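Local structure of 2-hydroxychromene-2-carboxylate isomerase (Pseudomonas putida, 2IMF) at residues V3-D8 with L30-N35; F9-S14 with G167-F172; Q19-L24 with D182-L187; M89-Y94 with H142-N147. The protein catalyses the reversible glutathione-dependent isomerization of 2-hydroxychromene-2-carboxylate to trans-o-hydroxybenzylidenepyruvate in the naphthalene degradation pathway. All coordinates share one frame; numbering follows the deposited sequence. Where two conformers were deposited one is given.

Contact 1: residues V3-D8 with L30-N35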
# COMPACT_ATOMS: atom_id res chain seq x y z
N VAL A 3 16.61 5.86 -12.73
CA VAL A 3 15.44 5.09 -12.22
C VAL A 3 14.46 4.84 -13.36
O VAL A 3 14.13 5.78 -14.11
CB VAL A 3 14.78 5.88 -11.10
CG1 VAL A 3 13.40 5.35 -10.75
CG2 VAL A 3 15.72 5.87 -9.89
N ASP A 4 14.01 3.62 -13.55
CA ASP A 4 12.95 3.33 -14.47
C ASP A 4 11.60 3.51 -13.76
O ASP A 4 11.40 2.95 -12.68
CB ASP A 4 13.12 1.92 -15.01
CG ASP A 4 14.44 1.74 -15.81
OD1 ASP A 4 15.01 2.76 -16.32
OD2 ASP A 4 14.90 0.62 -15.91
N PHE A 5 10.72 4.27 -14.38
CA PHE A 5 9.39 4.58 -13.83
C PHE A 5 8.33 4.12 -14.75
O PHE A 5 8.27 4.53 -15.93
CB PHE A 5 9.38 6.08 -13.63
CG PHE A 5 8.05 6.66 -13.17
CD1 PHE A 5 7.24 6.05 -12.19
CD2 PHE A 5 7.68 7.94 -13.65
CE1 PHE A 5 6.05 6.65 -11.75
CE2 PHE A 5 6.47 8.54 -13.21
CZ PHE A 5 5.64 7.84 -12.28
N TYR A 6 7.42 3.35 -14.18
CA TYR A 6 6.31 2.77 -14.95
C TYR A 6 5.01 3.33 -14.41
O TYR A 6 4.76 3.28 -13.21
CB TYR A 6 6.25 1.25 -14.79
CG TYR A 6 7.44 0.59 -15.39
CD1 TYR A 6 8.71 0.52 -14.71
CD2 TYR A 6 7.37 0.15 -16.67
CE1 TYR A 6 9.81 -0.09 -15.30
CE2 TYR A 6 8.52 -0.47 -17.33
CZ TYR A 6 9.69 -0.55 -16.57
OH TYR A 6 10.84 -1.12 -17.20
N PHE A 7 4.18 3.92 -15.26
CA PHE A 7 2.97 4.60 -14.83
C PHE A 7 1.89 4.39 -15.91
O PHE A 7 2.18 4.02 -17.06
CB PHE A 7 3.21 6.11 -14.63
CG PHE A 7 3.56 6.85 -15.91
CD1 PHE A 7 4.85 6.85 -16.39
CD2 PHE A 7 2.60 7.44 -16.67
CE1 PHE A 7 5.15 7.51 -17.57
CE2 PHE A 7 2.88 8.02 -17.87
CZ PHE A 7 4.20 8.06 -18.29
N ASP A 8 0.64 4.66 -15.51
CA ASP A 8 -0.54 4.75 -16.42
C ASP A 8 -1.23 6.04 -15.97
O ASP A 8 -1.35 6.28 -14.76
CB ASP A 8 -1.42 3.49 -16.20
CG ASP A 8 -2.65 3.43 -17.12
OD1 ASP A 8 -3.22 4.52 -17.46
OD2 ASP A 8 -3.10 2.32 -17.42
N LEU A 30 18.49 13.51 -10.47
CA LEU A 30 18.18 12.10 -10.76
C LEU A 30 17.67 11.99 -12.20
O LEU A 30 16.87 12.82 -12.63
CB LEU A 30 17.11 11.58 -9.78
CG LEU A 30 16.55 10.18 -10.07
CD1 LEU A 30 17.69 9.17 -9.86
CD2 LEU A 30 15.40 9.88 -9.14
N THR A 31 18.12 10.97 -12.93
CA THR A 31 17.64 10.69 -14.29
C THR A 31 16.48 9.69 -14.25
O THR A 31 16.66 8.58 -13.75
CB THR A 31 18.71 10.04 -15.12
OG1 THR A 31 19.82 10.96 -15.24
CG2 THR A 31 18.23 9.69 -16.52
N ILE A 32 15.35 10.04 -14.86
CA ILE A 32 14.16 9.13 -14.89
C ILE A 32 13.98 8.61 -16.28
O ILE A 32 13.88 9.42 -17.24
CB ILE A 32 12.87 9.89 -14.54
CG1 ILE A 32 12.94 10.50 -13.14
CG2 ILE A 32 11.64 8.96 -14.63
CD1 ILE A 32 13.04 9.44 -12.06
N ARG A 33 13.86 7.30 -16.43
CA ARG A 33 13.43 6.70 -17.67
C ARG A 33 11.90 6.41 -17.56
O ARG A 33 11.48 5.49 -16.81
CB ARG A 33 14.23 5.44 -17.98
CG ARG A 33 13.82 4.79 -19.25
CD ARG A 33 14.76 3.61 -19.61
NE ARG A 33 16.06 3.71 -18.94
CZ ARG A 33 16.76 2.68 -18.46
NH1 ARG A 33 16.33 1.43 -18.55
NH2 ARG A 33 17.91 2.90 -17.85
N TYR A 34 11.09 7.15 -18.30
CA TYR A 34 9.61 7.04 -18.21
C TYR A 34 9.05 5.95 -19.10
O TYR A 34 9.51 5.77 -20.26
CB TYR A 34 8.98 8.34 -18.66
CG TYR A 34 9.25 9.48 -17.76
CD1 TYR A 34 10.40 10.26 -17.98
CD2 TYR A 34 8.42 9.81 -16.68
CE1 TYR A 34 10.69 11.36 -17.17
CE2 TYR A 34 8.72 10.91 -15.88
CZ TYR A 34 9.88 11.66 -16.12
OH TYR A 34 10.16 12.73 -15.33
N ASN A 35 8.08 5.20 -18.59
CA ASN A 35 7.43 4.18 -19.34
C ASN A 35 5.92 4.25 -19.11
O ASN A 35 5.44 3.82 -18.07
CB ASN A 35 7.93 2.79 -18.87
CG ASN A 35 9.47 2.61 -19.03
OD1 ASN A 35 9.96 2.29 -20.12
ND2 ASN A 35 10.19 2.90 -17.98
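Val3 to Phe7 pair with Thr31 to Asn35 as parallel strands through backbone hydrogen bonds. Val3 N gives to Thr31 O at 2.9 Å, and Arg33 N returns one to Val3 O. Phe5 N then bonds Arg33 O, Asn35 N bonds Phe5 O at 2.7 Å, and Phe7 N closes the series on Asn35 O. Phe5 O takes a second donor. Asn35 ND2 reaches it at 3.2 Å from above the carbonyl plane, 66° out of it. Two bonds therefore grip this buried oxygen.

The strands 2-7 and 31-36 and the helix 12-28 between them form a beta-alpha-beta unit of the thioredoxin fold. Strand 2-7 is an inner strand of the sheet, since Asp4 and Tyr6 also bond strand 170-173 through their backbones.

On the face of Asp4 and Tyr6, the Asn35 amide stacks on the Tyr6 ring with the planes 13° apart. ND2 sits off-centre over one ring face. The Tyr6 hydroxyl bonds Arg163, which also forms a salt bridge with Asp4. The Asp4 carboxylate is modelled over one face of the Arg33 guanidinium, but its OD1 is too close to be placed surely. Any attraction there is of charge only.

On the face of Val3 and Phe5 the touches are between carbons. Phe5 CB meets Ile32 CG2. With CG swung opposite its own N (chi1 176°), the Phe5 ring reaches over to Tyr34, CD2 to CD2 3.6 Å. Beside this face, Phe7 brings its CE1 edge to Tyr34 CB at 4.1 Å. Just before strand 31-36, Leu30 CD1 meets Val3 CG2 at 3.8 Å, the side chains crossing nearly at right angles.

Contact 2: residues F9-S14 with G167-F172. With GSH (glutathione), chain E; TOM (4-(2-methoxyphenyl)-2-oxobut-3-enoic acid), chain F.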
# COMPACT_ATOMS: atom_id res chain seq x y z
N PHE A 9 -1.61 6.93 -16.89
CA PHE A 9 -2.20 8.23 -16.47
C PHE A 9 -3.54 8.05 -15.73
O PHE A 9 -3.97 9.00 -15.12
CB PHE A 9 -2.38 9.19 -17.66
CG PHE A 9 -1.09 9.76 -18.19
CD1 PHE A 9 -0.33 10.61 -17.41
CD2 PHE A 9 -0.72 9.50 -19.48
CE1 PHE A 9 0.88 11.20 -17.90
CE2 PHE A 9 0.48 10.06 -20.04
CZ PHE A 9 1.26 10.89 -19.25
N LEU A 10 -4.14 6.87 -15.77
CA LEU A 10 -5.38 6.66 -14.94
C LEU A 10 -5.11 6.62 -13.47
O LEU A 10 -6.03 6.71 -12.68
CB LEU A 10 -6.16 5.39 -15.33
CG LEU A 10 -5.49 4.06 -15.04
CD1 LEU A 10 -5.67 3.63 -13.56
CD2 LEU A 10 -6.15 3.00 -15.87
N SER A 11 -3.83 6.49 -13.07
CA SER A 11 -3.49 6.17 -11.67
C SER A 11 -3.16 7.38 -10.82
O SER A 11 -2.16 8.02 -11.08
CB SER A 11 -2.33 5.19 -11.70
OG SER A 11 -1.72 5.02 -10.41
N PRO A 12 -3.98 7.64 -9.81
CA PRO A 12 -3.67 8.78 -8.94
C PRO A 12 -2.43 8.53 -8.06
O PRO A 12 -1.77 9.48 -7.71
CB PRO A 12 -4.94 8.93 -8.07
CG PRO A 12 -5.53 7.54 -8.04
CD PRO A 12 -5.23 6.91 -9.42
N PHE A 13 -2.13 7.28 -7.71
CA PHE A 13 -0.88 7.02 -7.00
C PHE A 13 0.29 7.28 -7.92
O PHE A 13 1.36 7.71 -7.44
CB PHE A 13 -0.94 5.59 -6.47
CG PHE A 13 -1.93 5.46 -5.31
CD1 PHE A 13 -1.65 5.99 -4.06
CD2 PHE A 13 -3.13 4.85 -5.53
CE1 PHE A 13 -2.55 5.88 -3.02
CE2 PHE A 13 -4.07 4.70 -4.46
CZ PHE A 13 -3.77 5.25 -3.24
N SER A 14 0.12 7.11 -9.22
CA SER A 14 1.18 7.46 -10.17
C SER A 14 1.38 8.96 -10.32
O SER A 14 2.52 9.43 -10.52
CB SER A 14 0.93 6.84 -11.53
OG SER A 14 1.02 5.42 -11.46
N GLY A 167 1.70 -3.55 -11.43
CA GLY A 167 0.87 -2.38 -11.11
C GLY A 167 1.64 -1.11 -11.35
O GLY A 167 2.80 -1.15 -11.83
N VAL A 168 1.00 -0.00 -11.02
CA VAL A 168 1.65 1.30 -11.16
C VAL A 168 1.34 2.11 -9.92
O VAL A 168 0.31 1.91 -9.26
CB VAL A 168 1.22 2.06 -12.43
CG1 VAL A 168 1.66 1.30 -13.64
CG2 VAL A 168 -0.36 2.22 -12.47
N PRO A 169 2.20 3.03 -9.52
CA PRO A 169 3.54 3.34 -10.09
C PRO A 169 4.53 2.28 -9.66
O PRO A 169 4.53 1.83 -8.52
CB PRO A 169 3.90 4.70 -9.45
CG PRO A 169 3.14 4.67 -8.09
CD PRO A 169 1.86 3.86 -8.34
N THR A 170 5.44 1.93 -10.59
CA THR A 170 6.49 0.93 -10.30
C THR A 170 7.81 1.61 -10.66
O THR A 170 7.91 2.28 -11.69
CB THR A 170 6.24 -0.42 -10.98
OG1 THR A 170 5.06 -0.97 -10.40
CG2 THR A 170 7.38 -1.36 -10.64
N MET A 171 8.80 1.42 -9.79
CA MET A 171 10.12 2.08 -9.94
C MET A 171 11.18 1.00 -9.85
O MET A 171 11.08 0.14 -8.94
CB MET A 171 10.43 3.17 -8.91
CG MET A 171 9.59 4.40 -9.10
SD MET A 171 7.83 4.37 -8.68
CE MET A 171 7.80 3.71 -7.01
N PHE A 172 12.24 1.06 -10.67
CA PHE A 172 13.39 0.12 -10.52
C PHE A 172 14.61 0.98 -10.37
O PHE A 172 14.80 1.96 -11.11
CB PHE A 172 13.62 -0.77 -11.75
CG PHE A 172 12.61 -1.86 -11.99
CD1 PHE A 172 11.38 -1.55 -12.55
CD2 PHE A 172 12.91 -3.17 -11.67
CE1 PHE A 172 10.46 -2.57 -12.82
CE2 PHE A 172 12.01 -4.18 -11.94
CZ PHE A 172 10.82 -3.89 -12.51
N1 GSH E . -0.06 1.81 -1.63
CA1 GSH E . 0.05 2.34 -2.95
C1 GSH E . 0.68 3.68 -3.07
O11 GSH E . 1.06 4.08 -4.18
O12 GSH E . 0.54 4.31 -2.01
CB1 GSH E . -1.02 1.83 -3.91
CG1 GSH E . -0.70 1.84 -5.40
CD1 GSH E . -1.86 1.31 -6.20
OE1 GSH E . -2.96 0.91 -5.56
N2 GSH E . -1.80 1.27 -7.51
CA2 GSH E . -2.80 0.62 -8.35
C2 GSH E . -2.38 -0.70 -8.84
O2 GSH E . -1.13 -0.83 -9.33
CB2 GSH E . -3.07 1.56 -9.57
SG2 GSH E . -3.98 3.08 -9.11
N3 GSH E . -3.19 -1.72 -8.78
CA3 GSH E . -2.67 -3.05 -9.07
C3 GSH E . -2.80 -3.90 -7.82
O31 GSH E . -2.37 -5.07 -7.88
O32 GSH E . -3.38 -3.43 -6.79
O8 TOM F . -8.27 0.63 -8.87
C9 TOM F . -7.44 0.62 -9.77
C10 TOM F . -7.45 -0.30 -10.89
O11 TOM F . -7.08 -1.47 -10.62
O10 TOM F . -7.73 0.12 -12.03
C8 TOM F . -6.23 1.51 -9.79
C7 TOM F . -5.92 2.39 -8.86
C1 TOM F . -6.84 3.48 -8.36
C6 TOM F . -6.82 3.67 -6.99
C5 TOM F . -7.65 4.63 -6.43
C4 TOM F . -8.44 5.43 -7.28
C3 TOM F . -8.46 5.25 -8.65
C2 TOM F . -7.63 4.25 -9.18
O2 TOM F . -7.54 4.01 -10.51
C11 TOM F . -8.15 5.04 -11.30
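Ser14 and Pro169 form the close-packed part of this contact. Ser14 OG lies 3.6 Å from Pro169 CB and 3.5 Å from Val168 CB. The proline ring also presses on the helix start, with CD 3.8 Å from Phe13 CB and CG against Phe13 O. Ser11 CB touches Val168 CG2 at 3.6 Å. With Val168 CG1 beside the backbone N and opposite the carbonyl carbon (chi1 -65°), CG2 faces both serines. Ser11 OG and Ser14 OG share a hydrogen bond of 3.0 Å. No hydrogen bond joins the two segments directly.

Away from this packing, the segments part and glutathione lies between them. Val168 N bonds GSH O2, and GSH N2 bonds Val168 O, each at 2.8 Å, as in an antiparallel strand pairing. Ser11 OG stands 3.2 Å from GSH SG2. The Phe13 ring has GSH CB1 over the centre of one face and TOM, which resembles the ring-opened product, at its edge. Pro12 and Leu10 also touch TOM.

Ser11, the inferred nucleophile, is the N-cap of helix 12-28. A cis peptide bond precedes Pro169. This cis-proline facing the helix start is a hallmark of the thioredoxin-fold glutathione site, here of the kappa class.

Contact 3: residues Q19-L24 with D182-L187. With GSH (glutathione), chain E; PO4 (phosphate ion), chain D.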
# COMPACT_ATOMS: atom_id res chain seq x y z
N GLN A 19 5.03 13.33 -9.19
CA GLN A 19 5.38 14.64 -8.58
C GLN A 19 6.67 14.49 -7.76
O GLN A 19 7.57 15.34 -7.85
CB GLN A 19 4.22 15.06 -7.63
CG GLN A 19 4.48 16.27 -6.63
CD GLN A 19 4.67 17.58 -7.35
OE1 GLN A 19 4.27 17.75 -8.50
NE2 GLN A 19 5.28 18.52 -6.66
N ARG A 20 6.77 13.41 -6.97
CA ARG A 20 7.90 13.30 -6.06
C ARG A 20 9.11 12.97 -6.88
O ARG A 20 10.19 13.56 -6.64
CB ARG A 20 7.60 12.21 -5.05
CG ARG A 20 8.77 11.76 -4.17
CD ARG A 20 8.14 11.25 -2.94
NE ARG A 20 9.08 10.76 -1.91
CZ ARG A 20 8.68 10.33 -0.72
NH1 ARG A 20 7.37 10.27 -0.38
NH2 ARG A 20 9.59 9.84 0.11
N LEU A 21 9.04 12.08 -7.87
CA LEU A 21 10.17 11.80 -8.74
C LEU A 21 10.64 13.01 -9.50
O LEU A 21 11.85 13.18 -9.68
CB LEU A 21 9.88 10.66 -9.71
CG LEU A 21 9.72 9.33 -8.99
CD1 LEU A 21 8.94 8.37 -9.95
CD2 LEU A 21 11.15 8.75 -8.69
N SER A 22 9.73 13.84 -9.97
CA SER A 22 10.13 15.05 -10.73
C SER A 22 10.90 15.97 -9.85
O SER A 22 11.88 16.55 -10.36
CB SER A 22 8.92 15.73 -11.29
OG SER A 22 8.56 14.97 -12.40
N LYS A 23 10.51 16.10 -8.58
CA LYS A 23 11.28 16.94 -7.64
C LYS A 23 12.65 16.38 -7.41
O LYS A 23 13.60 17.16 -7.25
CB LYS A 23 10.57 17.17 -6.32
CG LYS A 23 9.36 18.06 -6.48
CD LYS A 23 9.03 18.79 -5.22
CE LYS A 23 7.95 19.82 -5.50
NZ LYS A 23 8.05 20.40 -6.90
N LEU A 24 12.81 15.06 -7.39
CA LEU A 24 14.13 14.48 -7.21
C LEU A 24 14.98 14.76 -8.40
O LEU A 24 16.20 15.03 -8.30
CB LEU A 24 14.03 12.96 -7.01
CG LEU A 24 13.41 12.49 -5.69
CD1 LEU A 24 13.07 11.00 -5.69
CD2 LEU A 24 14.25 12.86 -4.45
N ASP A 182 4.09 5.23 -1.96
CA ASP A 182 4.46 5.03 -0.56
C ASP A 182 5.65 4.09 -0.39
O ASP A 182 5.93 3.69 0.74
CB ASP A 182 3.28 4.51 0.23
CG ASP A 182 2.71 3.22 -0.33
OD1 ASP A 182 3.30 2.67 -1.30
OD2 ASP A 182 1.71 2.72 0.21
N ARG A 183 6.37 3.79 -1.46
CA ARG A 183 7.67 3.10 -1.32
C ARG A 183 8.80 3.96 -1.89
O ARG A 183 9.95 3.50 -1.97
CB ARG A 183 7.60 1.75 -2.02
CG ARG A 183 6.69 0.78 -1.28
CD ARG A 183 7.10 0.46 0.15
NE ARG A 183 6.23 -0.58 0.76
CZ ARG A 183 5.02 -0.29 1.25
NH1 ARG A 183 4.63 0.97 1.36
NH2 ARG A 183 4.32 -1.30 1.72
N LEU A 184 8.49 5.18 -2.31
CA LEU A 184 9.55 6.05 -2.83
C LEU A 184 10.55 6.32 -1.74
O LEU A 184 11.72 6.50 -2.07
CB LEU A 184 8.94 7.33 -3.47
CG LEU A 184 8.37 7.09 -4.87
CD1 LEU A 184 7.64 8.35 -5.28
CD2 LEU A 184 9.45 6.79 -5.86
N PHE A 185 10.20 6.23 -0.48
CA PHE A 185 11.21 6.50 0.58
C PHE A 185 12.26 5.42 0.52
O PHE A 185 13.48 5.68 0.81
CB PHE A 185 10.61 6.62 1.97
CG PHE A 185 10.24 5.29 2.60
CD1 PHE A 185 8.98 4.71 2.41
CD2 PHE A 185 11.13 4.67 3.46
CE1 PHE A 185 8.68 3.48 3.03
CE2 PHE A 185 10.86 3.49 4.07
CZ PHE A 185 9.61 2.86 3.87
N MET A 186 11.89 4.21 0.08
CA MET A 186 12.92 3.17 0.02
C MET A 186 13.80 3.35 -1.18
O MET A 186 15.04 3.07 -1.13
CB MET A 186 12.27 1.79 -0.07
CG MET A 186 11.51 1.40 1.19
SD MET A 186 10.77 -0.24 0.90
CE MET A 186 9.99 -0.60 2.46
N LEU A 187 13.25 3.80 -2.30
CA LEU A 187 14.06 4.10 -3.46
C LEU A 187 15.02 5.24 -3.08
O LEU A 187 16.21 5.18 -3.46
CB LEU A 187 13.13 4.60 -4.57
CG LEU A 187 13.86 5.17 -5.82
CD1 LEU A 187 14.78 4.21 -6.59
CD2 LEU A 187 12.93 5.72 -6.78
N1 GSH E . -0.06 1.81 -1.63
CA1 GSH E . 0.05 2.34 -2.95
C1 GSH E . 0.68 3.68 -3.07
O11 GSH E . 1.06 4.08 -4.18
O12 GSH E . 0.54 4.31 -2.01
CB1 GSH E . -1.02 1.83 -3.91
CG1 GSH E . -0.70 1.84 -5.40
CD1 GSH E . -1.86 1.31 -6.20
OE1 GSH E . -2.96 0.91 -5.56
N2 GSH E . -1.80 1.27 -7.51
CA2 GSH E . -2.80 0.62 -8.35
C2 GSH E . -2.38 -0.70 -8.84
O2 GSH E . -1.13 -0.83 -9.33
CB2 GSH E . -3.07 1.56 -9.57
SG2 GSH E . -3.98 3.08 -9.11
N3 GSH E . -3.19 -1.72 -8.78
CA3 GSH E . -2.67 -3.05 -9.07
C3 GSH E . -2.80 -3.90 -7.82
O31 GSH E . -2.37 -5.07 -7.88
O32 GSH E . -3.38 -3.43 -6.79
P PO4 D . 7.39 9.12 3.16
O1 PO4 D . 6.97 9.36 4.63
O2 PO4 D . 8.88 9.42 3.03
O3 PO4 D . 6.89 7.79 2.65
O4 PO4 D . 6.60 10.19 2.49
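Helix 12-28 and the start of helix 184-198 lie side by side, with Arg20 CA and Leu184 CA 8.1 Å apart. Both helices belong to the thioredoxin fold and pack on one face of its sheet, where Leu21 and Leu184 also touch Met171 of strand 170-173.

Leu184 carries most of the packing. Its CD1 branch lies along the Arg20 aliphatic chain, 3.8 Å from Arg20 CG, and the two side chains run past each other in opposite directions. Its CD2 branch meets Leu21 CD2 at 3.8 Å, the side chains crossing at about a right angle. Leu187 CD2 reaches the same Leu21 methyl at 4.0 Å. One leucine tip thus meets two from the neighbouring helix.

The Arg20 chain is extended from CG to NE and lays its guanidinium over Leu184 CB, which touches one face. Arg20 NE forms a salt bridge with Glu188, which probably steadies the group.

Just before helix 184-198, Asp182 OD2 accepts from glutathione N1 at 2.7 Å. Asp182 also forms a salt bridge with Arg183 of the second subunit, so the glutathione site lies close to the dimer interface.

The NH1/NH2 edge of the Arg20 guanidinium holds a phosphate, probably from the crystallisation liquor: NH1 bonds its O4 and NH2 its O2, each at 3.0 Å.

Contact 4: residues M89-Y94 with H142-N147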
# COMPACT_ATOMS: atom_id res chain seq x y z
N MET A 89 -3.82 9.28 -23.99
CA MET A 89 -2.72 10.02 -23.45
C MET A 89 -1.52 9.14 -23.12
O MET A 89 -0.37 9.62 -23.18
CB MET A 89 -3.08 11.00 -22.32
CG MET A 89 -4.22 11.98 -22.66
SD MET A 89 -4.01 12.96 -24.14
CE MET A 89 -2.72 14.10 -23.65
N ASN A 90 -1.77 7.91 -22.71
CA ASN A 90 -0.63 6.98 -22.50
C ASN A 90 0.16 6.78 -23.83
O ASN A 90 1.39 6.81 -23.85
CB ASN A 90 -1.17 5.61 -22.03
CG ASN A 90 -1.61 5.55 -20.57
OD1 ASN A 90 -1.37 6.47 -19.79
ND2 ASN A 90 -2.26 4.44 -20.24
N ILE A 91 -0.63 6.51 -24.90
CA ILE A 91 0.00 6.36 -26.22
C ILE A 91 0.78 7.64 -26.61
O ILE A 91 1.92 7.61 -27.14
CB ILE A 91 -1.04 6.08 -27.23
CG1 ILE A 91 -1.59 4.67 -27.08
CG2 ILE A 91 -0.41 6.32 -28.62
CD1 ILE A 91 -2.89 4.32 -27.92
N GLY A 92 0.19 8.79 -26.30
CA GLY A 92 0.80 10.03 -26.68
C GLY A 92 2.16 10.28 -26.05
O GLY A 92 2.98 11.07 -26.58
N PHE A 93 2.44 9.62 -24.91
CA PHE A 93 3.77 9.73 -24.33
C PHE A 93 4.85 9.36 -25.36
O PHE A 93 5.92 9.90 -25.30
CB PHE A 93 3.89 8.81 -23.08
CG PHE A 93 5.31 8.63 -22.63
CD1 PHE A 93 5.90 9.62 -21.92
CD2 PHE A 93 6.05 7.49 -22.95
CE1 PHE A 93 7.23 9.56 -21.58
CE2 PHE A 93 7.38 7.38 -22.61
CZ PHE A 93 7.95 8.42 -21.91
N TYR A 94 4.57 8.41 -26.23
CA TYR A 94 5.56 7.98 -27.19
C TYR A 94 5.80 8.97 -28.32
O TYR A 94 6.69 8.70 -29.15
CB TYR A 94 5.19 6.56 -27.67
CG TYR A 94 5.27 5.62 -26.46
CD1 TYR A 94 6.52 5.27 -25.97
CD2 TYR A 94 4.12 5.23 -25.75
CE1 TYR A 94 6.67 4.53 -24.79
CE2 TYR A 94 4.22 4.47 -24.60
CZ TYR A 94 5.50 4.17 -24.10
OH TYR A 94 5.66 3.44 -22.94
N HIS A 142 -2.44 13.00 -35.28
CA HIS A 142 -2.25 11.91 -36.23
C HIS A 142 -1.44 10.79 -35.59
O HIS A 142 -1.75 9.60 -35.80
CB HIS A 142 -1.55 12.41 -37.51
CG HIS A 142 -2.48 13.07 -38.47
ND1 HIS A 142 -3.03 14.32 -38.26
CD2 HIS A 142 -3.03 12.60 -39.62
CE1 HIS A 142 -3.89 14.59 -39.24
NE2 HIS A 142 -3.87 13.59 -40.10
N PHE A 143 -0.38 11.13 -34.87
CA PHE A 143 0.39 10.11 -34.16
C PHE A 143 -0.50 9.26 -33.23
O PHE A 143 -0.42 8.02 -33.21
CB PHE A 143 1.52 10.77 -33.38
CG PHE A 143 2.31 9.79 -32.56
CD1 PHE A 143 3.35 9.04 -33.14
CD2 PHE A 143 2.01 9.60 -31.19
CE1 PHE A 143 4.02 8.11 -32.38
CE2 PHE A 143 2.72 8.67 -30.45
CZ PHE A 143 3.72 7.93 -31.07
N LEU A 144 -1.36 9.93 -32.46
CA LEU A 144 -2.25 9.18 -31.49
C LEU A 144 -3.07 8.10 -32.13
O LEU A 144 -3.31 7.07 -31.49
CB LEU A 144 -3.22 10.14 -30.81
CG LEU A 144 -2.48 11.09 -29.89
CD1 LEU A 144 -3.44 12.12 -29.30
CD2 LEU A 144 -1.79 10.36 -28.81
N SER A 145 -3.48 8.26 -33.37
CA SER A 145 -4.37 7.22 -33.95
C SER A 145 -3.55 6.28 -34.84
O SER A 145 -4.11 5.35 -35.41
CB SER A 145 -5.48 7.88 -34.71
OG SER A 145 -4.94 8.58 -35.78
N SER A 146 -2.24 6.47 -34.93
CA SER A 146 -1.43 5.68 -35.87
C SER A 146 -1.14 4.29 -35.32
O SER A 146 -1.01 4.05 -34.10
CB SER A 146 -0.11 6.39 -36.14
OG SER A 146 0.77 6.35 -35.02
N ASN A 147 -0.91 3.37 -36.24
CA ASN A 147 -0.52 2.04 -35.85
C ASN A 147 0.79 1.98 -35.13
O ASN A 147 0.85 1.24 -34.12
CB ASN A 147 -0.53 1.12 -37.08
CG ASN A 147 -1.92 0.92 -37.63
OD1 ASN A 147 -2.90 0.82 -36.88
ND2 ASN A 147 -2.03 0.84 -38.97
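Phe143 and Leu144 are the two bumps that helix 137-145 pushes against residues 91-94. The Leu144 tip fits the hollow left by Gly92. Its CD2 lies 3.4 Å from Gly92 CA and 3.6 Å from Gly92 N. The glycine has no side chain, so the methyl rests directly on the backbone. The two segments come close here, with Gly92 CA and Leu144 CA 5.8 Å apart.

The Phe143 ring fills a second hollow, between Ile91 and Tyr94. Its chi1 of 176° points the ring away from its own backbone N and across to the other segment. It enters by its edge. CE2 is 3.6 Å from Ile91 O, which lies in the ring plane. CZ reaches Tyr94 C at 3.6 Å and Tyr94 CB at 3.9 Å. Another ring, that of Tyr95, meets Phe143 edge-to-face.

Ile91 is the bump returned from the first segment. Its CG2 touches both partners, 4.3 Å from Phe143 CE2 and from Leu144 CD2. These are looser touches than the one at Gly92. Ile91 also packs on Ala149 and Tyr153 of helix 147-162, so it joins helix 87-92 to helices 137-145 and 147-162.

Behind Phe143 the chain turns sharply. Phe143 O accepts from Ser146 N and, on a lone pair in the carbonyl plane, from Ser146 OG at 2.7 Å. Ser146 is the N-cap of helix 147-162.

No hydrogen bond or salt bridge crosses between the segments. The Tyr94 hydroxyl turns elsewhere, to Ala36 O. The hold of the two segments on each other rests on shape and apolar packing.

Contacts 1, 2 and 3 cluster within 10 to 12 Å of one another, measured between centres. Contacts 1 and 2 share the sheet, where strands 2-7 and 170-173 are neighbours. Contacts 2 and 3 both use helix 12-28, and both touch glutathione. Along the chain the segments of these three alternate, so the early residues 3-35 are closed against the late residues 167-187 to make the thioredoxin fold. Contact 4 comes from the helices inserted between these halves. It lies about 27 Å from contact 3 between centres, on the other side of the chain's centre. Asn90 still ties it to the fold, through Asp8 of contact 1 and Phe9 of contact 2.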